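Side-chain contacts in PaaX domain-containing protein, C-domain protein (Mycobacterium tuberculosis, PDB 3KFW), which is uncharacterised but probably acts as a PaaX-type transcriptional regulator that binds DNA through its N-terminal helix-turn-helix domain: residues A[170-175]-A[216-221]; A[11-16]-A[24-29]; A[31-36]-A[224-229]. All coordinates share one frame; numbering follows the deposited sequence. Where two conformers were deposited one is given.

Interactions 2 and 3 form one cluster, with centres about 7 Å apart. Interaction 1 lies further off, its centre about 22 Å from that of interaction 2 and about 18 Å from that of interaction 3. Along the chain, interaction 2 comes first and closes over a short connection in the N-terminal PaaX-like region. Interaction 3 starts just after it and spans most of the sequence, with interaction 1 falling within that span. Helix 212-234 serves both interactions 1 and 3. Its earlier part meets helix 161-177, and its later part reaches residues 31-36. One long helix therefore ties the C-terminal helical region to the probable DNA-binding domain.

Interaction 1: A[170-175]-A[216-221]; sequences RLLGDM and RAAYHD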
loop_
_atom_site.group_PDB
_atom_site.type_symbol
_atom_site.label_atom_id
_atom_site.label_comp_id
_atom_site.label_asym_id
_atom_site.label_seq_id
_atom_site.Cartn_x
_atom_site.Cartn_y
_atom_site.Cartn_z
ATOM N N ARG A 170 21.513 25.260 -11.696
ATOM C CA ARG A 170 21.801 26.265 -10.657
ATOM C C ARG A 170 23.229 26.089 -10.059
ATOM O O ARG A 170 23.911 27.078 -9.797
ATOM C CB ARG A 170 20.772 26.226 -9.537
ATOM C CG ARG A 170 20.026 27.575 -9.314
ATOM C CD ARG A 170 18.709 27.399 -8.469
ATOM N NE ARG A 170 18.909 26.424 -7.372
ATOM C CZ ARG A 170 18.117 25.371 -7.099
ATOM N NH1 ARG A 170 17.005 25.119 -7.816
ATOM N NH2 ARG A 170 18.438 24.574 -6.077
ATOM N N LEU A 171 23.660 24.833 -9.861
ATOM C CA LEU A 171 25.013 24.504 -9.414
ATOM C C LEU A 171 26.125 24.854 -10.420
ATOM O O LEU A 171 27.209 25.252 -9.996
ATOM C CB LEU A 171 25.099 23.023 -9.037
ATOM C CG LEU A 171 24.345 22.639 -7.769
ATOM C CD1 LEU A 171 24.221 21.152 -7.666
ATOM C CD2 LEU A 171 24.954 23.219 -6.512
ATOM N N LEU A 172 25.861 24.686 -11.727
ATOM C CA LEU A 172 26.764 25.161 -12.799
ATOM C C LEU A 172 26.949 26.700 -12.712
ATOM O O LEU A 172 28.084 27.174 -12.651
ATOM C CB LEU A 172 26.311 24.679 -14.220
ATOM C CG LEU A 172 26.458 23.137 -14.457
ATOM C CD1 LEU A 172 25.563 22.488 -15.562
ATOM C CD2 LEU A 172 27.944 22.609 -14.586
ATOM N N GLY A 173 25.833 27.454 -12.672
ATOM C CA GLY A 173 25.822 28.910 -12.357
ATOM C C GLY A 173 26.567 29.300 -11.068
ATOM O O GLY A 173 27.291 30.310 -11.045
ATOM N N ASP A 174 26.426 28.491 -10.005
ATOM C CA ASP A 174 27.126 28.715 -8.740
ATOM C C ASP A 174 28.659 28.610 -8.906
ATOM O O ASP A 174 29.398 29.466 -8.375
ATOM C CB ASP A 174 26.667 27.711 -7.667
ATOM C CG ASP A 174 25.278 28.031 -7.053
ATOM O OD1 ASP A 174 24.690 29.117 -7.326
ATOM O OD2 ASP A 174 24.768 27.173 -6.270
HETATM N N MSE A 175 29.127 27.559 -9.604
HETATM C CA MSE A 175 30.537 27.417 -9.979
HETATM C C MSE A 175 31.032 28.595 -10.847
HETATM O O MSE A 175 31.994 29.282 -10.478
HETATM C CB MSE A 175 30.793 26.075 -10.676
HETATM C CG MSE A 175 32.318 25.676 -10.852
HETATM SE SE MSE A 175 33.203 25.458 -9.111
HETATM C CE MSE A 175 33.196 23.499 -8.932
ATOM N N ARG A 216 29.656 16.519 -14.064
ATOM C CA ARG A 216 30.890 15.723 -14.038
ATOM C C ARG A 216 32.153 16.472 -14.514
ATOM O O ARG A 216 33.199 16.381 -13.827
ATOM C CB ARG A 216 30.721 14.409 -14.824
ATOM C CG ARG A 216 29.900 13.425 -14.083
ATOM C CD ARG A 216 29.491 12.212 -14.891
ATOM N NE ARG A 216 28.551 11.484 -14.044
ATOM C CZ ARG A 216 27.221 11.507 -14.202
ATOM N NH1 ARG A 216 26.707 12.172 -15.238
ATOM N NH2 ARG A 216 26.421 10.852 -13.336
ATOM N N ALA A 217 32.085 17.180 -15.649
ATOM C CA ALA A 217 33.221 18.000 -16.157
ATOM C C ALA A 217 33.692 19.073 -15.151
ATOM O O ALA A 217 34.908 19.254 -14.941
ATOM C CB ALA A 217 32.915 18.631 -17.521
ATOM N N ALA A 218 32.733 19.732 -14.501
ATOM C CA ALA A 218 33.019 20.789 -13.557
ATOM C C ALA A 218 33.641 20.198 -12.308
ATOM O O ALA A 218 34.555 20.796 -11.725
ATOM C CB ALA A 218 31.761 21.522 -13.207
ATOM N N TYR A 219 33.157 19.029 -11.885
ATOM C CA TYR A 219 33.770 18.358 -10.744
ATOM C C TYR A 219 35.163 17.897 -11.105
ATOM O O TYR A 219 36.087 18.107 -10.315
ATOM C CB TYR A 219 32.943 17.179 -10.199
ATOM C CG TYR A 219 33.715 16.410 -9.152
ATOM C CD1 TYR A 219 34.358 15.211 -9.464
ATOM C CD2 TYR A 219 33.859 16.911 -7.849
ATOM C CE1 TYR A 219 35.118 14.519 -8.500
ATOM C CE2 TYR A 219 34.603 16.231 -6.887
ATOM C CZ TYR A 219 35.229 15.046 -7.220
ATOM O OH TYR A 219 35.955 14.381 -6.258
ATOM N N HIS A 220 35.324 17.283 -12.284
ATOM C CA HIS A 220 36.648 16.788 -12.660
ATOM C C HIS A 220 37.631 17.926 -12.926
ATOM O O HIS A 220 38.826 17.757 -12.693
ATOM C CB HIS A 220 36.573 15.753 -13.787
ATOM C CG HIS A 220 35.886 14.488 -13.378
ATOM N ND1 HIS A 220 34.641 14.122 -13.855
ATOM C CD2 HIS A 220 36.247 13.528 -12.492
ATOM C CE1 HIS A 220 34.280 12.979 -13.300
ATOM N NE2 HIS A 220 35.234 12.600 -12.465
ATOM N N ASP A 221 37.124 19.101 -13.335
ATOM C CA ASP A 221 37.977 20.320 -13.446
ATOM C C ASP A 221 38.477 20.824 -12.093
ATOM O O ASP A 221 39.646 21.220 -11.938
ATOM C CB ASP A 221 37.276 21.460 -14.198
ATOM C CG ASP A 221 37.247 21.221 -15.694
ATOM O OD1 ASP A 221 37.982 20.328 -16.151
ATOM O OD2 ASP A 221 36.483 21.893 -16.428
#
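Leu-172 and Ala-218 are the closest backbone positions here, with their CA atoms 7.7 Å apart. Both segments are helical and run in roughly the same direction. The contact is made by side chains reaching across, and no hydrogen bond crosses it. Ala-218 points its CB toward helix 161-177. One branch of Leu-172 comes to meet it, with Leu-172 CD2 lying 4.2 Å from Ala-218 CB. Met-175, a selenomethionine, reaches across further along. Its CG is anti to the backbone N (chi1 -168°), and the chain then bends at chi2 and chi3. This carries Met-175 CE to 4.1 Å from Ala-218 O. The methyl thus lies beside the backbone of helix 212-234, while Leu-172 touches the alanine methyl. The joint is light and near the surface. Helix 181-195 packs against both partners: Leu-171 touches its Ala-190, Met-175 its Arg-184, and Ala-218 its Met-191. Leu-172 also rests on Pro-211, just before helix 212-234. The contact therefore joins two sides of a C-terminal three-helix arrangement made by 161-177, 181-195 and 212-234.

Interaction 2: A[11-16]-A[24-29]; sequences SVLLGA and SELIQL
Val-12 and Leu-13 of helix 5-13 pack against Leu-26 and Leu-29 of helix 23-30. All four are buried, and the contact is wholly apolar. No hydrogen bond crosses between the two segments. Ser-24 offers its backbone O to Gln-28 NE2 in a weak bond. Glu-25 OE1 accepts from the backbone N of Thr-22, just before the helix. Leu-26 is the first residue to reach across. Its CD2 lies 3.7 Å from Leu-13 CD2, and the two side chains cross at about a right angle. Leu-26 CD2 is also 4.1 Å from Leu-13 CG, so it lies beside the fork of that leucine and not at one methyl alone. The same methyl is 4.2 Å from Val-12 CG1, so it touches both neighbours on helix 5-13. Leu-26 also touches Ala-21, Leu-44 and Tyr-60. Leu-29, the last residue of the segment, points its CB toward Val-12. Their CA atoms are 7.0 Å apart, the closest CA pair of the two segments. Val-12 CG1 is anti to the backbone N (chi1 170°), which directs it at Leu-29. It sits 3.6 Å from Leu-29 CB and 3.9 Å from Leu-29 CD1. Val-12 CG2 lies 4.1 Å from Leu-29 O. Arg-229 of helix 212-234 bonds to that carbonyl, and Arg-230 of the same helix to the carbonyls of Val-12 and Leu-14. Helices 5-13, 23-30 and 37-49, followed by the hairpin 53-56/59-62, have the topology of a winged helix-turn-helix. This contact is the packing of its first two helices.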
loop_
_atom_site.group_PDB
_atom_site.type_symbol
_atom_site.label_atom_id
_atom_site.label_comp_id
_atom_site.label_asym_id
_atom_site.label_seq_id
_atom_site.Cartn_x
_atom_site.Cartn_y
_atom_site.Cartn_z
ATOM N N SER A 11 40.174 16.738 0.238
ATOM C CA SER A 11 40.245 17.326 -1.102
ATOM C C SER A 11 41.657 17.655 -1.524
ATOM O O SER A 11 42.019 17.447 -2.651
ATOM C CB SER A 11 39.386 18.559 -1.185
ATOM O OG SER A 11 38.051 18.152 -1.452
ATOM N N VAL A 12 42.477 18.130 -0.605
ATOM C CA VAL A 12 43.840 18.482 -0.961
ATOM C C VAL A 12 44.663 17.223 -1.307
ATOM O O VAL A 12 45.574 17.266 -2.143
ATOM C CB VAL A 12 44.469 19.348 0.170
ATOM C CG1 VAL A 12 45.953 19.522 -0.035
ATOM C CG2 VAL A 12 43.751 20.752 0.233
ATOM N N LEU A 13 44.312 16.092 -0.700
ATOM C CA LEU A 13 44.979 14.841 -0.999
ATOM C C LEU A 13 44.371 14.008 -2.132
ATOM O O LEU A 13 44.938 13.018 -2.552
ATOM C CB LEU A 13 45.243 14.001 0.301
ATOM C CG LEU A 13 46.077 14.765 1.348
ATOM C CD1 LEU A 13 46.085 14.050 2.669
ATOM C CD2 LEU A 13 47.502 14.956 0.812
ATOM N N LEU A 14 43.238 14.409 -2.642
ATOM C CA LEU A 14 42.624 13.726 -3.783
ATOM C C LEU A 14 43.646 13.337 -4.872
ATOM O O LEU A 14 44.338 14.201 -5.468
ATOM C CB LEU A 14 41.512 14.616 -4.333
ATOM C CG LEU A 14 40.110 14.045 -4.550
ATOM C CD1 LEU A 14 39.585 13.208 -3.372
ATOM C CD2 LEU A 14 39.160 15.246 -4.812
ATOM N N GLY A 15 43.776 12.012 -5.058
ATOM C CA GLY A 15 44.624 11.424 -6.081
ATOM C C GLY A 15 46.103 11.421 -5.743
ATOM O O GLY A 15 46.916 11.039 -6.589
ATOM N N ALA A 16 46.474 11.852 -4.524
ATOM C CA ALA A 16 47.913 11.840 -4.095
ATOM C C ALA A 16 48.397 10.416 -3.951
ATOM O O ALA A 16 49.397 10.034 -4.581
ATOM C CB ALA A 16 48.122 12.573 -2.817
ATOM N N SER A 24 54.386 20.426 6.395
ATOM C CA SER A 24 54.731 21.680 5.763
ATOM C C SER A 24 53.931 21.903 4.495
ATOM O O SER A 24 53.429 22.997 4.262
ATOM C CB SER A 24 56.215 21.705 5.410
ATOM O OG SER A 24 56.453 22.736 4.455
ATOM N N GLU A 25 53.820 20.869 3.675
ATOM C CA GLU A 25 53.168 20.974 2.370
ATOM C C GLU A 25 51.653 21.169 2.543
ATOM O O GLU A 25 51.045 22.018 1.889
ATOM C CB GLU A 25 53.506 19.750 1.494
ATOM C CG GLU A 25 54.987 19.663 1.012
ATOM C CD GLU A 25 55.460 18.200 0.764
ATOM O OE1 GLU A 25 54.652 17.233 0.850
ATOM O OE2 GLU A 25 56.663 17.996 0.490
ATOM N N LEU A 26 51.064 20.404 3.454
ATOM C CA LEU A 26 49.671 20.558 3.824
ATOM C C LEU A 26 49.425 21.919 4.458
ATOM O O LEU A 26 48.423 22.551 4.163
ATOM C CB LEU A 26 49.197 19.408 4.731
ATOM C CG LEU A 26 49.223 17.967 4.127
ATOM C CD1 LEU A 26 48.956 16.863 5.130
ATOM C CD2 LEU A 26 48.214 17.844 3.031
ATOM N N ILE A 27 50.340 22.404 5.294
ATOM C CA ILE A 27 50.193 23.783 5.828
ATOM C C ILE A 27 50.057 24.772 4.663
ATOM O O ILE A 27 49.191 25.646 4.689
ATOM C CB ILE A 27 51.345 24.216 6.782
ATOM C CG1 ILE A 27 51.196 23.565 8.158
ATOM C CG2 ILE A 27 51.363 25.726 6.946
ATOM C CD1 ILE A 27 52.550 23.426 8.955
ATOM N N GLN A 28 50.885 24.599 3.632
ATOM C CA GLN A 28 50.857 25.472 2.459
ATOM C C GLN A 28 49.592 25.347 1.609
ATOM O O GLN A 28 49.003 26.337 1.235
ATOM C CB GLN A 28 52.116 25.265 1.620
ATOM C CG GLN A 28 53.349 25.719 2.373
ATOM C CD GLN A 28 54.658 25.382 1.681
ATOM O OE1 GLN A 28 55.291 26.262 1.092
ATOM N NE2 GLN A 28 55.093 24.105 1.771
ATOM N N LEU A 29 49.150 24.130 1.346
ATOM C CA LEU A 29 47.979 23.909 0.498
ATOM C C LEU A 29 46.671 24.190 1.225
ATOM O O LEU A 29 45.621 24.386 0.605
ATOM C CB LEU A 29 47.978 22.465 0.010
ATOM C CG LEU A 29 49.093 22.088 -0.978
ATOM C CD1 LEU A 29 49.568 20.598 -0.897
ATOM C CD2 LEU A 29 48.617 22.471 -2.368
#

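Interaction 3: A[31-36]-A[224-229]; sequences ADFGIK and TAMAKR
Arg-229 meets Asp-32 through a single nitrogen, with the two flat groups almost perpendicular. The carboxylate and guanidinium planes are 85° apart, so this is not a side-by-side, two-bond pairing. Asp-32 OD1 comes to the edge of the guanidinium, near its plane, and lies 2.9 Å from Arg-229 NH2. This is a salt bridge. The same nitrogen also donates to Leu-29 O, so NH2 is shared between a carboxylate and a backbone carbonyl. The arginine chain is bent at chi3 (73°) on its way across. Asp-32 is exposed, while the neighbouring Phe-33 is buried. Residues 31-36 link helices 23-30 and 37-49, and so form the turn of the probable helix-turn-helix. Helix 212-234 therefore touches the turn itself, near the helix 37-49 that would be expected to read DNA. Phe-33 presents its ring edge to the C-terminal helix. Met-226, a selenomethionine, approaches that edge from the opposite direction. Its SE is 5.4 Å from the centroid of the Phe-33 ring and 88° off the ring normal, an edge-on Met-aromatic contact. Phe-33 CZ is 4.0 Å from Met-226 SE. Met-226 CE and Arg-229 NH1 are modelled too close to each other, so the exact positions of both atoms are doubtful. As modelled, Arg-229 NH1 also lies at the edge of the Phe-33 ring, but this approach carries little weight. It does not sit over the face, and no cation-pi stack is seen. Phe-33 touches Met-181 of helix 181-195 as well, and its CE1 lies near Val-12 CG2.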
loop_
_atom_site.group_PDB
_atom_site.type_symbol
_atom_site.label_atom_id
_atom_site.label_comp_id
_atom_site.label_asym_id
_atom_site.label_seq_id
_atom_site.Cartn_x
_atom_site.Cartn_y
_atom_site.Cartn_z
ATOM N N ALA A 31 46.012 26.678 3.444
ATOM C CA ALA A 31 45.936 28.069 3.971
ATOM C C ALA A 31 45.097 29.055 3.136
ATOM O O ALA A 31 44.541 30.030 3.660
ATOM C CB ALA A 31 47.348 28.634 4.175
ATOM N N ASP A 32 45.034 28.821 1.835
ATOM C CA ASP A 32 44.191 29.609 0.942
ATOM C C ASP A 32 42.739 29.306 1.306
ATOM O O ASP A 32 41.823 30.009 0.884
ATOM C CB ASP A 32 44.455 29.210 -0.508
ATOM C CG ASP A 32 45.921 28.748 -0.748
ATOM O OD1 ASP A 32 46.486 27.841 -0.013
ATOM O OD2 ASP A 32 46.500 29.319 -1.708
ATOM N N PHE A 33 42.553 28.247 2.094
ATOM C CA PHE A 33 41.253 27.851 2.606
ATOM C C PHE A 33 41.080 28.415 3.994
ATOM O O PHE A 33 39.977 28.407 4.539
ATOM C CB PHE A 33 41.135 26.352 2.703
ATOM C CG PHE A 33 41.034 25.653 1.390
ATOM C CD1 PHE A 33 42.177 25.205 0.742
ATOM C CD2 PHE A 33 39.798 25.376 0.836
ATOM C CE1 PHE A 33 42.105 24.508 -0.439
ATOM C CE2 PHE A 33 39.699 24.692 -0.363
ATOM C CZ PHE A 33 40.867 24.245 -1.001
ATOM N N GLY A 34 42.195 28.869 4.566
ATOM C CA GLY A 34 42.191 29.765 5.719
ATOM C C GLY A 34 42.463 29.091 7.046
ATOM O O GLY A 34 41.905 29.481 8.068
ATOM N N ILE A 35 43.319 28.073 7.054
ATOM C CA ILE A 35 43.644 27.407 8.321
ATOM C C ILE A 35 45.139 27.199 8.579
ATOM O O ILE A 35 45.756 26.261 8.057
ATOM C CB ILE A 35 42.779 26.137 8.581
ATOM C CG1 ILE A 35 42.007 25.726 7.317
ATOM C CG2 ILE A 35 41.794 26.442 9.743
ATOM C CD1 ILE A 35 41.509 24.291 7.297
ATOM N N LYS A 36 45.693 28.116 9.379
ATOM C CA LYS A 36 47.081 28.076 9.839
ATOM C C LYS A 36 47.319 26.786 10.603
ATOM O O LYS A 36 46.368 26.070 10.952
ATOM C CB LYS A 36 47.370 29.270 10.773
ATOM N N THR A 224 41.082 18.348 -10.825
ATOM C CA THR A 224 42.312 18.611 -11.559
ATOM C C THR A 224 43.062 19.833 -11.015
ATOM O O THR A 224 44.279 19.746 -10.785
ATOM C CB THR A 224 42.052 18.756 -13.092
ATOM O OG1 THR A 224 41.323 17.621 -13.538
ATOM C CG2 THR A 224 43.345 18.815 -13.874
ATOM N N ALA A 225 42.364 20.954 -10.816
ATOM C CA ALA A 225 42.986 22.160 -10.220
ATOM C C ALA A 225 43.561 21.876 -8.839
ATOM O O ALA A 225 44.621 22.408 -8.477
ATOM C CB ALA A 225 41.995 23.332 -10.149
HETATM N N MSE A 226 42.853 21.031 -8.088
HETATM C CA MSE A 226 43.261 20.570 -6.758
HETATM C C MSE A 226 44.587 19.787 -6.809
HETATM O O MSE A 226 45.527 20.097 -6.068
HETATM C CB MSE A 226 42.132 19.712 -6.145
HETATM C CG MSE A 226 41.663 20.069 -4.721
HETATM SE SE MSE A 226 41.422 21.998 -4.309
HETATM C CE MSE A 226 43.009 22.184 -3.221
ATOM N N ALA A 227 44.661 18.799 -7.701
ATOM C CA ALA A 227 45.852 17.973 -7.875
ATOM C C ALA A 227 47.023 18.762 -8.420
ATOM O O ALA A 227 48.169 18.492 -8.059
ATOM C CB ALA A 227 45.560 16.777 -8.753
ATOM N N LYS A 228 46.735 19.748 -9.263
ATOM C CA LYS A 228 47.792 20.601 -9.819
ATOM C C LYS A 228 48.486 21.521 -8.762
ATOM O O LYS A 228 49.707 21.709 -8.797
ATOM C CB LYS A 228 47.243 21.397 -11.005
ATOM C CG LYS A 228 48.276 22.258 -11.700
ATOM C CD LYS A 228 47.629 23.035 -12.844
ATOM C CE LYS A 228 48.564 24.131 -13.391
ATOM N NZ LYS A 228 47.760 24.964 -14.345
ATOM N N ARG A 229 47.704 22.063 -7.822
ATOM C CA ARG A 229 48.210 22.864 -6.694
ATOM C C ARG A 229 49.219 22.106 -5.843
ATOM O O ARG A 229 50.138 22.695 -5.262
ATOM C CB ARG A 229 47.062 23.268 -5.780
ATOM C CG ARG A 229 46.232 24.411 -6.281
ATOM C CD ARG A 229 45.127 24.752 -5.308
ATOM N NE ARG A 229 45.617 25.434 -4.104
ATOM C CZ ARG A 229 45.560 24.942 -2.856
ATOM N NH1 ARG A 229 45.028 23.736 -2.614
ATOM N NH2 ARG A 229 46.037 25.666 -1.838
#